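Local coordinates for protein 4'-phospho-dehydrooxetanocin synthase (Bacillus megaterium, PDB 5UL3) that catalyses the cobalamin-dependent radical S-adenosylmethionine ring contraction of dAMP to an oxetane aldehyde in the biosynthesis of the nucleoside analogue oxetanocin A, at residues 552-555 against 556-559; 588-591 against 592-595; 726-729 against 730-734. All blocks are in the same frame, centred on the assembly; numbering follows the deposited sequence.

Contact 1. Residues 552-555 against 556-559; sequences YSRM and VQLT
Y552 and V556 meet one turn apart on the alpha-helix 551-563, which lies near the iron-sulfur cluster of this radical SAM enzyme. The far part of the tyrosine ring comes up beside the valine. Its CG is anti to the backbone N (chi1 -161°), which lets ring atom CE1 come 3.8 Å from CG2 of V556. The approach to the ring is oblique. The same valine CG2 also lies 3.4 Å from Y552 O, so one methyl packs against both ring and carbonyl. Y552, S553 and V556 all touch I546 of strand 546-547. The phenol oxygen is held outside this turn, by D477 and by the backbone N of L479. The side chain of Y552 is about 11 Å from the cluster, and its backbone is hydrogen-bonded to T319, between the cluster ligands C318 and C321.

On another side of the helix S553 and Q557 are joined through water, and both touch Y581 of strand 580-581. The water donates to S553 OG at 2.9 Å and to Q557 OE1 at 3.1 Å. S553 OG also bonds back to T550 O. Q557 CG lies opposite its own carbonyl carbon (chi1 -76°), and the extended chain runs back past the carbonyl of S553, with CG 3.5 Å from S553 O. OE1 thereby comes 4.0 Å from R554 CG.

The backbone follows the regular i to i+4 pattern, as in V556 N to Y552 O. One turn further on, at T559, a side-chain bond is added. T559 OG1 donates to M555 O at 2.9 Å. T559 N donates to this oxygen too, and the two donors arrive from opposite faces of the carbonyl plane.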
ATOM      1  N   TYR A 552     -14.371  15.245   4.871  1.00 30.83           N
ATOM      2  CA  TYR A 552     -15.355  15.354   3.797  1.00 28.02           C
ATOM      3  C   TYR A 552     -16.706  14.775   4.210  1.00 29.84           C
ATOM      4  O   TYR A 552     -17.755  15.329   3.855  1.00 30.52           O
ATOM      5  CB  TYR A 552     -14.843  14.673   2.526  1.00 30.87           C
ATOM      6  CG  TYR A 552     -15.562  15.124   1.261  1.00 27.90           C
ATOM      7  CD1 TYR A 552     -16.736  14.503   0.847  1.00 26.63           C
ATOM      8  CD2 TYR A 552     -15.061  16.167   0.483  1.00 29.89           C
ATOM      9  CE1 TYR A 552     -17.405  14.904  -0.311  1.00 31.50           C
ATOM     10  CE2 TYR A 552     -15.724  16.583  -0.670  1.00 28.97           C
ATOM     11  CZ  TYR A 552     -16.890  15.945  -1.058  1.00 25.24           C
ATOM     12  OH  TYR A 552     -17.569  16.333  -2.189  1.00 31.48           O
ATOM     13  N   SER A 553     -16.714  13.660   4.950  1.00 31.78           N
ATOM     14  CA  SER A 553     -17.991  13.122   5.416  1.00 30.31           C
ATOM     15  C   SER A 553     -18.685  14.117   6.338  1.00 36.48           C
ATOM     16  O   SER A 553     -19.907  14.300   6.262  1.00 39.03           O
ATOM     17  CB  SER A 553     -17.806  11.775   6.125  1.00 29.86           C
ATOM     18  OG  SER A 553     -17.086  11.895   7.347  1.00 32.59           O
ATOM     19  N   ARG A 554     -17.921  14.803   7.183  1.00 34.97           N
ATOM     20  CA  ARG A 554     -18.537  15.802   8.051  1.00 38.56           C
ATOM     21  C   ARG A 554     -18.995  17.030   7.268  1.00 41.75           C
ATOM     22  O   ARG A 554     -20.008  17.644   7.629  1.00 37.92           O
ATOM     23  CB  ARG A 554     -17.572  16.185   9.169  1.00 36.43           C
ATOM     24  CG  ARG A 554     -17.169  14.980  10.013  1.00 40.76           C
ATOM     25  CD  ARG A 554     -16.448  15.366  11.294  1.00 47.56           C
ATOM     26  NE  ARG A 554     -15.132  15.949  11.051  1.00 49.10           N
ATOM     27  CZ  ARG A 554     -14.015  15.245  10.880  1.00 42.31           C
ATOM     28  NH1 ARG A 554     -14.040  13.914  10.905  1.00 46.11           N
ATOM     29  NH2 ARG A 554     -12.865  15.877  10.681  1.00 47.33           N
ATOM     30  N   MET A 555     -18.282  17.393   6.196  1.00 39.60           N
ATOM     31  CA  MET A 555     -18.764  18.449   5.305  1.00 37.01           C
ATOM     32  C   MET A 555     -20.091  18.063   4.675  1.00 39.48           C
ATOM     33  O   MET A 555     -20.989  18.902   4.526  1.00 37.00           O
ATOM     34  CB  MET A 555     -17.730  18.740   4.215  1.00 30.68           C
ATOM     35  CG  MET A 555     -16.433  19.325   4.731  1.00 38.15           C
ATOM     36  SD  MET A 555     -15.032  19.101   3.597  1.00 36.78           S
ATOM     37  CE  MET A 555     -15.624  19.861   2.089  1.00 33.71           C
ATOM     38  N   VAL A 556     -20.231  16.796   4.289  1.00 34.28           N
ATOM     39  CA  VAL A 556     -21.482  16.326   3.710  1.00 35.89           C
ATOM     40  C   VAL A 556     -22.585  16.350   4.759  1.00 49.13           C
ATOM     41  O   VAL A 556     -23.700  16.818   4.501  1.00 43.15           O
ATOM     42  CB  VAL A 556     -21.301  14.921   3.117  1.00 34.93           C
ATOM     43  CG1 VAL A 556     -22.658  14.266   2.848  1.00 34.94           C
ATOM     44  CG2 VAL A 556     -20.482  15.009   1.851  1.00 27.92           C
ATOM     45  N   GLN A 557     -22.286  15.850   5.960  1.00 38.54           N
ATOM     46  CA  GLN A 557     -23.267  15.886   7.039  1.00 45.12           C
ATOM     47  C   GLN A 557     -23.685  17.321   7.360  1.00 48.68           C
ATOM     48  O   GLN A 557     -24.853  17.581   7.670  1.00 54.87           O
ATOM     49  CB  GLN A 557     -22.701  15.176   8.270  1.00 40.51           C
ATOM     50  CG  GLN A 557     -22.727  13.653   8.149  1.00 45.15           C
ATOM     51  CD  GLN A 557     -21.751  12.954   9.084  1.00 51.97           C
ATOM     52  OE1 GLN A 557     -20.888  13.590   9.688  1.00 47.54           O
ATOM     53  NE2 GLN A 557     -21.881  11.634   9.198  1.00 51.33           N
ATOM     54  N   LEU A 558     -22.748  18.272   7.263  1.00 47.60           N
ATOM     55  CA  LEU A 558     -23.079  19.668   7.522  1.00 43.85           C
ATOM     56  C   LEU A 558     -23.926  20.262   6.404  1.00 54.24           C
ATOM     57  O   LEU A 558     -24.787  21.112   6.663  1.00 56.57           O
ATOM     58  CB  LEU A 558     -21.795  20.475   7.721  1.00 47.76           C
ATOM     59  CG  LEU A 558     -21.873  21.912   8.239  1.00 63.61           C
ATOM     60  CD1 LEU A 558     -20.734  22.154   9.213  1.00 60.06           C
ATOM     61  CD2 LEU A 558     -21.818  22.918   7.090  1.00 53.68           C
ATOM     62  N   THR A 559     -23.699  19.833   5.160  1.00 39.34           N
ATOM     63  CA  THR A 559     -24.546  20.268   4.055  1.00 50.09           C
ATOM     64  C   THR A 559     -25.943  19.660   4.146  1.00 51.00           C
ATOM     65  O   THR A 559     -26.923  20.305   3.754  1.00 52.46           O
ATOM     66  CB  THR A 559     -23.885  19.911   2.720  1.00 45.60           C
ATOM     67  OG1 THR A 559     -22.569  20.475   2.678  1.00 46.20           O
ATOM     68  CG2 THR A 559     -24.684  20.455   1.546  1.00 45.47           C
TER
HETATM   69  O   HOH W   1     -18.518  11.644   9.826  1.00 45.96           O

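Contact 2. Residues 588-591 against 592-595; sequences KTNG and NLSE. With EDO (1,2-ethanediol), chain Q.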
ATOM      1  N   LYS A 588     -27.958  17.173  -8.780  1.00 37.24           N
ATOM      2  CA  LYS A 588     -28.477  15.967  -9.435  1.00 36.18           C
ATOM      3  C   LYS A 588     -27.866  15.739 -10.810  1.00 33.30           C
ATOM      4  O   LYS A 588     -27.694  14.586 -11.223  1.00 37.22           O
ATOM      5  CB  LYS A 588     -29.998  16.036  -9.576  1.00 45.39           C
ATOM      6  CG  LYS A 588     -30.794  15.744  -8.312  1.00 66.93           C
ATOM      7  CD  LYS A 588     -32.253  15.437  -8.667  1.00 72.65           C
ATOM      8  CE  LYS A 588     -33.159  15.450  -7.444  1.00 70.06           C
ATOM      9  NZ  LYS A 588     -33.354  16.828  -6.908  1.00 81.74           N
ATOM     10  N   THR A 589     -27.565  16.810 -11.547  1.00 35.30           N
ATOM     11  CA  THR A 589     -26.908  16.650 -12.841  1.00 38.81           C
ATOM     12  C   THR A 589     -25.540  15.996 -12.673  1.00 34.21           C
ATOM     13  O   THR A 589     -25.219  15.003 -13.345  1.00 34.95           O
ATOM     14  CB  THR A 589     -26.765  18.005 -13.535  1.00 43.03           C
ATOM     15  OG1 THR A 589     -28.055  18.624 -13.662  1.00 50.11           O
ATOM     16  CG2 THR A 589     -26.182  17.824 -14.914  1.00 33.28           C
ATOM     17  N   ASN A 590     -24.730  16.540 -11.766  1.00 29.93           N
ATOM     18  CA  ASN A 590     -23.423  15.947 -11.482  1.00 31.99           C
ATOM     19  C   ASN A 590     -23.553  14.502 -11.017  1.00 34.75           C
ATOM     20  O   ASN A 590     -22.788  13.632 -11.457  1.00 37.93           O
ATOM     21  CB  ASN A 590     -22.685  16.802 -10.460  1.00 30.66           C
ATOM     22  CG  ASN A 590     -22.237  18.123 -11.044  1.00 31.99           C
ATOM     23  OD1 ASN A 590     -22.228  18.285 -12.261  1.00 31.06           O
ATOM     24  ND2 ASN A 590     -21.856  19.068 -10.189  1.00 31.12           N
ATOM     25  N   GLY A 591     -24.531  14.210 -10.152  1.00 32.04           N
ATOM     26  CA  GLY A 591     -24.798  12.821  -9.794  1.00 34.77           C
ATOM     27  C   GLY A 591     -25.149  11.948 -10.987  1.00 35.66           C
ATOM     28  O   GLY A 591     -24.718  10.790 -11.080  1.00 31.58           O
ATOM     29  N   ASN A 592     -25.946  12.481 -11.916  1.00 32.20           N
ATOM     30  CA  ASN A 592     -26.285  11.724 -13.117  1.00 30.01           C
ATOM     31  C   ASN A 592     -25.063  11.512 -14.004  1.00 28.88           C
ATOM     32  O   ASN A 592     -24.920  10.453 -14.623  1.00 33.22           O
ATOM     33  CB  ASN A 592     -27.388  12.435 -13.908  1.00 35.20           C
ATOM     34  CG  ASN A 592     -28.716  12.442 -13.187  1.00 40.59           C
ATOM     35  OD1 ASN A 592     -28.932  11.678 -12.245  1.00 36.93           O
ATOM     36  ND2 ASN A 592     -29.626  13.306 -13.636  1.00 44.01           N
ATOM     37  N   LEU A 593     -24.186  12.510 -14.089  1.00 28.98           N
ATOM     38  CA  LEU A 593     -22.983  12.371 -14.898  1.00 30.42           C
ATOM     39  C   LEU A 593     -22.030  11.345 -14.289  1.00 34.99           C
ATOM     40  O   LEU A 593     -21.426  10.539 -15.011  1.00 30.65           O
ATOM     41  CB  LEU A 593     -22.293  13.722 -15.034  1.00 32.52           C
ATOM     42  CG  LEU A 593     -22.949  14.759 -15.940  1.00 32.20           C
ATOM     43  CD1 LEU A 593     -22.245  16.090 -15.700  1.00 30.21           C
ATOM     44  CD2 LEU A 593     -22.838  14.339 -17.385  1.00 32.41           C
ATOM     45  N   SER A 594     -21.900  11.356 -12.961  1.00 31.58           N
ATOM     46  CA  SER A 594     -21.076  10.362 -12.282  1.00 31.30           C
ATOM     47  C   SER A 594     -21.631   8.962 -12.500  1.00 35.35           C
ATOM     48  O   SER A 594     -20.886   8.028 -12.816  1.00 31.37           O
ATOM     49  CB  SER A 594     -20.991  10.688 -10.789  1.00 35.65           C
ATOM     50  OG  SER A 594     -20.550   9.560 -10.033  1.00 32.40           O
ATOM     51  N   GLU A 595     -22.952   8.801 -12.351  1.00 32.58           N
ATOM     52  CA  GLU A 595     -23.577   7.504 -12.590  1.00 31.78           C
ATOM     53  C   GLU A 595     -23.351   7.030 -14.020  1.00 33.66           C
ATOM     54  O   GLU A 595     -23.040   5.852 -14.246  1.00 33.12           O
ATOM     55  CB  GLU A 595     -25.078   7.578 -12.290  1.00 33.35           C
ATOM     56  CG  GLU A 595     -25.821   6.263 -12.452  1.00 46.57           C
ATOM     57  CD  GLU A 595     -27.327   6.402 -12.247  1.00 56.55           C
ATOM     58  OE1 GLU A 595     -27.974   7.126 -13.034  1.00 53.80           O
ATOM     59  OE2 GLU A 595     -27.862   5.785 -11.301  1.00 59.73           O
TER
HETATM   60  C1  EDO Q 816     -32.564  16.728 -13.250  1.00 66.00           C
HETATM   61  O1  EDO Q 816     -32.675  15.791 -12.171  1.00 71.61           O
HETATM   62  C2  EDO Q 816     -31.103  16.834 -13.667  1.00 59.47           C
HETATM   63  O2  EDO Q 816     -30.862  18.089 -14.307  1.00 54.45           O
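N592 folds back on K588 in the first two turns of helix 588-617. K588, T589, N590 and G591 each give a backbone carbonyl to the residue four places on. The bonds are regular: N592 N lies 2.8 Å from K588 O, and E595 N lies 2.9 Å from G591 O.

Side-chain contacts here are mostly with backbone. A chi1 of -68° keeps the carboxamide of N592 on the side of its own N, over the preceding turn. CG comes 3.1 Å from K588 O, but neither end of the amide bonds to that oxygen. Its polar atoms are used outside: OD1 takes a bond from K683 NZ and ND2 donates to G681 O. K683 also forms a salt bridge with E595 OE1, so one lysine ties two residues of this flank. S594 OG bonds to S543 OG.

Apolar contact is loose, with T589 CG2 4.4 Å from L593 CD1. An amide oxygen, N590 OD1, stands 4.1 Å from the same methyl.

One small molecule binds here. A 1,2-ethanediol, probably from the crystallisation liquor, shares a hydrogen bond of 2.9 Å between its O2 and T589 OG1. Its O1 lies 3.5 Å from K588 CD.

The position of the helix is consistent with the C-terminal helix bundle. N590 ND2 bonds to the carbonyls of M480 and G482, and N590 and L593 both touch L486 of helix 484-493. L593 also meets L644 and L648 of helix 620-648, where T589 joins it against L648.

Contact 3. Residues 726-729 against 730-734; sequences KRWF and SDMGN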
ATOM      1  N   LYS A 726     -18.027 -10.256 -28.787  1.00 31.93           N
ATOM      2  CA  LYS A 726     -19.362 -10.628 -29.255  1.00 31.43           C
ATOM      3  C   LYS A 726     -20.434 -10.103 -28.311  1.00 33.39           C
ATOM      4  O   LYS A 726     -21.436  -9.522 -28.750  1.00 33.72           O
ATOM      5  CB  LYS A 726     -19.466 -12.151 -29.386  1.00 34.02           C
ATOM      6  CG  LYS A 726     -20.811 -12.631 -29.917  1.00 35.30           C
ATOM      7  CD  LYS A 726     -20.831 -14.149 -30.011  1.00 39.95           C
ATOM      8  CE  LYS A 726     -22.072 -14.615 -30.783  1.00 55.38           C
ATOM      9  NZ  LYS A 726     -22.109 -16.095 -30.948  1.00 65.85           N
ATOM     10  N   ARG A 727     -20.223 -10.281 -27.006  1.00 32.28           N
ATOM     11  CA  ARG A 727     -21.155  -9.762 -26.014  1.00 33.49           C
ATOM     12  C   ARG A 727     -21.232  -8.241 -26.062  1.00 35.37           C
ATOM     13  O   ARG A 727     -22.327  -7.669 -25.988  1.00 33.40           O
ATOM     14  CB  ARG A 727     -20.734 -10.239 -24.624  1.00 34.93           C
ATOM     15  CG  ARG A 727     -21.738  -9.949 -23.525  1.00 51.08           C
ATOM     16  CD  ARG A 727     -21.258 -10.553 -22.214  1.00 56.42           C
ATOM     17  NE  ARG A 727     -20.676 -11.868 -22.459  1.00 74.24           N
ATOM     18  CZ  ARG A 727     -21.369 -13.002 -22.484  1.00 76.49           C
ATOM     19  NH1 ARG A 727     -20.751 -14.150 -22.730  1.00 68.75           N
ATOM     20  NH2 ARG A 727     -22.678 -12.988 -22.260  1.00 84.21           N
ATOM     21  N   TRP A 728     -20.082  -7.567 -26.193  1.00 29.19           N
ATOM     22  CA  TRP A 728     -20.081  -6.102 -26.237  1.00 29.85           C
ATOM     23  C   TRP A 728     -20.954  -5.582 -27.375  1.00 35.24           C
ATOM     24  O   TRP A 728     -21.782  -4.679 -27.180  1.00 34.28           O
ATOM     25  CB  TRP A 728     -18.655  -5.561 -26.381  1.00 26.49           C
ATOM     26  CG  TRP A 728     -18.586  -4.071 -26.095  1.00 26.79           C
ATOM     27  CD1 TRP A 728     -18.282  -3.480 -24.899  1.00 28.69           C
ATOM     28  CD2 TRP A 728     -18.868  -3.000 -27.008  1.00 28.42           C
ATOM     29  NE1 TRP A 728     -18.346  -2.106 -25.015  1.00 26.98           N
ATOM     30  CE2 TRP A 728     -18.705  -1.786 -26.297  1.00 24.16           C
ATOM     31  CE3 TRP A 728     -19.237  -2.944 -28.356  1.00 26.82           C
ATOM     32  CZ2 TRP A 728     -18.890  -0.538 -26.891  1.00 28.75           C
ATOM     33  CZ3 TRP A 728     -19.426  -1.704 -28.943  1.00 32.71           C
ATOM     34  CH2 TRP A 728     -19.253  -0.519 -28.212  1.00 32.45           C
ATOM     35  N   PHE A 729     -20.773  -6.132 -28.579  1.00 32.92           N
ATOM     36  CA  PHE A 729     -21.570  -5.677 -29.714  1.00 37.49           C
ATOM     37  C   PHE A 729     -23.052  -5.916 -29.465  1.00 32.21           C
ATOM     38  O   PHE A 729     -23.881  -5.042 -29.741  1.00 35.63           O
ATOM     39  CB  PHE A 729     -21.105  -6.369 -30.999  1.00 31.68           C
ATOM     40  CG  PHE A 729     -19.711  -5.964 -31.430  1.00 27.86           C
ATOM     41  CD1 PHE A 729     -19.373  -4.620 -31.538  1.00 29.76           C
ATOM     42  CD2 PHE A 729     -18.736  -6.928 -31.688  1.00 31.53           C
ATOM     43  CE1 PHE A 729     -18.098  -4.227 -31.920  1.00 29.72           C
ATOM     44  CE2 PHE A 729     -17.458  -6.549 -32.075  1.00 29.91           C
ATOM     45  CZ  PHE A 729     -17.136  -5.196 -32.188  1.00 25.88           C
ATOM     46  N   SER A 730     -23.401  -7.075 -28.902  1.00 32.37           N
ATOM     47  CA  SER A 730     -24.808  -7.371 -28.662  1.00 43.95           C
ATOM     48  C   SER A 730     -25.396  -6.525 -27.539  1.00 45.04           C
ATOM     49  O   SER A 730     -26.618  -6.355 -27.487  1.00 38.37           O
ATOM     50  CB  SER A 730     -24.994  -8.856 -28.344  1.00 41.23           C
ATOM     51  OG  SER A 730     -25.056  -9.066 -26.949  1.00 54.91           O
ATOM     52  N   ASP A 731     -24.565  -5.988 -26.648  1.00 37.09           N
ATOM     53  CA  ASP A 731     -25.046  -5.174 -25.537  1.00 39.25           C
ATOM     54  C   ASP A 731     -25.064  -3.683 -25.836  1.00 35.73           C
ATOM     55  O   ASP A 731     -25.360  -2.898 -24.927  1.00 40.49           O
ATOM     56  CB  ASP A 731     -24.191  -5.419 -24.287  1.00 37.14           C
ATOM     57  CG  ASP A 731     -24.406  -6.793 -23.700  1.00 40.84           C
ATOM     58  OD1 ASP A 731     -25.460  -7.396 -23.990  1.00 49.85           O
ATOM     59  OD2 ASP A 731     -23.532  -7.275 -22.954  1.00 42.32           O
ATOM     60  N   MET A 732     -24.756  -3.266 -27.064  1.00 35.11           N
ATOM     61  CA  MET A 732     -24.673  -1.838 -27.362  1.00 34.45           C
ATOM     62  C   MET A 732     -25.980  -1.128 -27.036  1.00 45.76           C
ATOM     63  O   MET A 732     -27.068  -1.622 -27.343  1.00 38.90           O
ATOM     64  CB  MET A 732     -24.337  -1.607 -28.831  1.00 41.55           C
ATOM     65  CG  MET A 732     -22.909  -1.915 -29.193  1.00 35.29           C
ATOM     66  SD  MET A 732     -22.518  -1.449 -30.875  1.00 37.71           S
ATOM     67  CE  MET A 732     -22.865   0.300 -30.864  1.00 39.85           C
ATOM     68  N   GLY A 733     -25.866   0.052 -26.429  1.00 36.58           N
ATOM     69  CA  GLY A 733     -27.025   0.852 -26.071  1.00 42.36           C
ATOM     70  C   GLY A 733     -27.852   0.320 -24.924  1.00 46.55           C
ATOM     71  O   GLY A 733     -28.810   0.987 -24.513  1.00 46.61           O
ATOM     72  N   ASN A 734     -27.534  -0.865 -24.412  1.00 43.15           N
ATOM     73  CA  ASN A 734     -28.122  -1.398 -23.191  1.00 50.08           C
ATOM     74  C   ASN A 734     -27.320  -0.904 -21.993  1.00 61.40           C
ATOM     75  O   ASN A 734     -26.087  -1.005 -21.980  1.00 63.21           O
ATOM     76  CB  ASN A 734     -28.123  -2.926 -23.236  1.00 57.02           C
ATOM     77  CG  ASN A 734     -29.514  -3.512 -23.249  1.00 60.22           C
ATOM     78  OD1 ASN A 734     -30.507  -2.789 -23.180  1.00 71.81           O
ATOM     79  ND2 ASN A 734     -29.595  -4.837 -23.336  1.00 65.12           N
TER
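K726 contributes its carbonyl: S730 N donates to K726 O at 3.1 Å, a regular bond near the end of helix 720-730.

R727 follows, and its carbonyl takes two donors. D731 N reaches R727 O at 2.9 Å, and S730 OG bends back to it at 3.2 Å. The side chains of R727 and D731 run side by side and point the same way. It is the aliphatic part of the arginine that touches: CG lies 3.3 Å from D731 OD2. The charged groups are farther apart, with R727 NE 5.4 Å from D731 OD2, so any attraction acts at longer range.

Beyond S730 the chain enters a type II beta turn, D731 to N734. G733 sits at its third position with positive phi (72°), and N734 N closes it on D731 O. G733 N is also hydrogen-bonded to Q694 OE1.

W728 is the buried residue of the group. With chi1 at -166° its CG points away from its own N, and the indole is laid toward M732. CZ3 lies 3.5 Å from M732 CG. M732 SD stands 4.8 Å from the centre of the six-membered ring, 59° off its normal, an oblique Met-aromatic contact. Indole NE1 is hydrogen-bonded to N604 OD1, and the ring packs on Q694, M697 and L701 of helix 683-709.

F729 comes last. Its CD1 lies at the edge of the W728 ring, in plane, while R702 makes a cation-pi contact with the ring of F729. The F729 carbonyl receives a weak bond from M732 N, and M732 CG packs against this oxygen at 3.3 Å.

How the contacts relate
All three contacts are local: two lie within a helix, the third at a helix end and the turn after it. Contacts 1 and 2 are partly buried, and contact 3 is at the surface. Contact 1 lies nearest the cofactors, and water and a threonine hydroxyl supplement its backbone bonds. Contact 2 opens its helix, and its polar side chains turn to outside partners. Contact 3 lies where its helix ends: weak bonds lead into a beta turn, and a Met-aromatic contact spans the exit. Contacts 2 and 3 share neighbours. N604, bonded to W728, lies on helix 588-617 of contact 2, and helix 683-709 serves both, through K683 and through Q694, M697 and L701. None touches another.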